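Local coordinates for protein copper-containing nitrite reductase (Thermus scotoductus, PDB 6HBE) that probably reduces nitrite to nitric oxide as a copper-containing homotrimeric enzyme of denitrification, at residues C[162-167]-C[208-213]. Numbering follows the deposited sequence.
Sequences EAYASG and GPNLTS
The carboxylate of Glu-162 grips the turn 208-211 through two adjacent backbone amides. Its OE1 accepts the N-H of Asn-210 at 2.9 Å with the syn lone pair, in a nearly straight bond. OE2, also met on its syn side but 28° out of the carboxylate plane, takes the N-H of Leu-211 at 2.9 Å. With CG set beside its own backbone N (chi1 -59°), the side chain runs past the carbonyl of Gly-208 and then bends at chi2 to bring both oxygens to the backbone amides of Asn-210 and Leu-211. The Leu-211 side chain packs against this carboxylate, its CB 3.3 Å from Glu-162 OE2. A weak backbone bond, from Glu-162 N to Gly-208 O, adds a link between the two segments.

The hydroxyl of Tyr-164 joins the same network. Tyr-164 OH donates to Glu-162 OE1 in a very short bond of 2.5 Å, the oxygen lying in the plane of the ring at its edge, and it accepts the amide N-H of Asn-210 ND2 at 3.1 Å. Ring and amide planes stand 84° apart. ND2 is also bonded to the carbonyl of Phe-170, which helps fix the amide's rotation. A glutamine in place of Glu-162 would probably leave one of the two turn amides without an acceptor, because its NH2 cannot accept a hydrogen bond.

Apolar contact is slight: CD of Pro-209, which follows a cis peptide bond, approaches the Tyr-164 ring edge at CE1 (4.2 Å).

The contact ties the end of strand 154-163 to the loop by which neighbouring strand 199-208 crosses to strand 213-217, in the other sheet of a cupredoxin-type beta-sandwich. Phe-170 of helix 167-172 packs edge-to-face with Tyr-164, while Phe-269 and Val-268 of a neighbouring subunit pack on Pro-209 and Asn-210, placing the loop at the trimer interface.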
# COMPACT_ATOMS: atom_id res chain seq x y z
N GLU C 162 -13.56 -1.87 1.31
CA GLU C 162 -12.83 -1.64 2.56
C GLU C 162 -13.64 -0.82 3.54
O GLU C 162 -14.49 -0.03 3.12
CB GLU C 162 -11.50 -0.87 2.26
CG GLU C 162 -10.55 -1.59 1.29
CD GLU C 162 -9.78 -0.67 0.34
OE1 GLU C 162 -9.54 0.56 0.65
OE2 GLU C 162 -9.44 -1.19 -0.78
N ALA C 163 -13.38 -0.99 4.84
CA ALA C 163 -13.94 -0.13 5.88
C ALA C 163 -12.81 0.46 6.69
O ALA C 163 -11.81 -0.22 6.92
CB ALA C 163 -14.87 -0.92 6.80
N TYR C 164 -12.97 1.73 7.11
CA TYR C 164 -11.94 2.49 7.84
C TYR C 164 -12.38 2.96 9.24
O TYR C 164 -13.55 3.41 9.41
CB TYR C 164 -11.47 3.68 6.99
CG TYR C 164 -10.65 3.22 5.80
CD1 TYR C 164 -11.29 2.87 4.59
CD2 TYR C 164 -9.26 3.08 5.88
CE1 TYR C 164 -10.56 2.38 3.52
CE2 TYR C 164 -8.51 2.58 4.80
CZ TYR C 164 -9.17 2.23 3.62
OH TYR C 164 -8.45 1.72 2.56
N ALA C 165 -11.44 2.90 10.18
CA ALA C 165 -11.65 3.39 11.56
C ALA C 165 -11.49 4.92 11.72
O ALA C 165 -11.95 5.50 12.72
CB ALA C 165 -10.71 2.71 12.52
N SER C 166 -10.82 5.56 10.76
CA SER C 166 -10.54 7.00 10.86
C SER C 166 -10.13 7.55 9.52
O SER C 166 -9.70 6.80 8.66
CB SER C 166 -9.45 7.30 11.87
OG SER C 166 -8.21 6.72 11.50
N GLY C 167 -10.27 8.86 9.35
CA GLY C 167 -9.77 9.52 8.14
C GLY C 167 -8.23 9.48 8.05
O GLY C 167 -7.66 9.52 6.95
N GLY C 208 -12.36 -0.71 -3.97
CA GLY C 208 -11.30 -0.14 -3.15
C GLY C 208 -11.88 0.43 -1.83
O GLY C 208 -12.58 -0.30 -1.12
N PRO C 209 -11.64 1.71 -1.50
CA PRO C 209 -11.11 2.71 -2.41
C PRO C 209 -9.59 2.86 -2.53
O PRO C 209 -9.13 3.64 -3.42
CB PRO C 209 -11.71 4.03 -1.85
CG PRO C 209 -12.80 3.61 -0.97
CD PRO C 209 -12.24 2.37 -0.33
N ASN C 210 -8.80 2.16 -1.70
CA ASN C 210 -7.32 2.25 -1.75
C ASN C 210 -6.54 1.03 -2.26
O ASN C 210 -5.49 1.19 -2.86
CB ASN C 210 -6.78 2.55 -0.34
CG ASN C 210 -6.94 4.00 0.07
OD1 ASN C 210 -6.81 4.91 -0.76
ND2 ASN C 210 -7.20 4.23 1.33
N LEU C 211 -7.04 -0.19 -2.01
CA LEU C 211 -6.20 -1.41 -2.15
C LEU C 211 -6.51 -2.21 -3.43
O LEU C 211 -7.64 -2.19 -3.94
CB LEU C 211 -6.32 -2.29 -0.93
CG LEU C 211 -6.06 -1.55 0.38
CD1 LEU C 211 -6.38 -2.42 1.54
CD2 LEU C 211 -4.64 -0.96 0.46
N THR C 212 -5.48 -2.88 -3.93
CA THR C 212 -5.60 -3.70 -5.15
C THR C 212 -6.02 -5.11 -4.70
O THR C 212 -5.77 -5.51 -3.55
CB THR C 212 -4.24 -3.67 -5.89
OG1 THR C 212 -4.00 -2.33 -6.38
CG2 THR C 212 -4.13 -4.69 -7.05
N SER C 213 -6.65 -5.85 -5.61
CA SER C 213 -7.16 -7.22 -5.39
C SER C 213 -6.59 -8.15 -6.44
O SER C 213 -6.37 -7.74 -7.58
CB SER C 213 -8.69 -7.24 -5.46
OG SER C 213 -9.24 -8.53 -5.17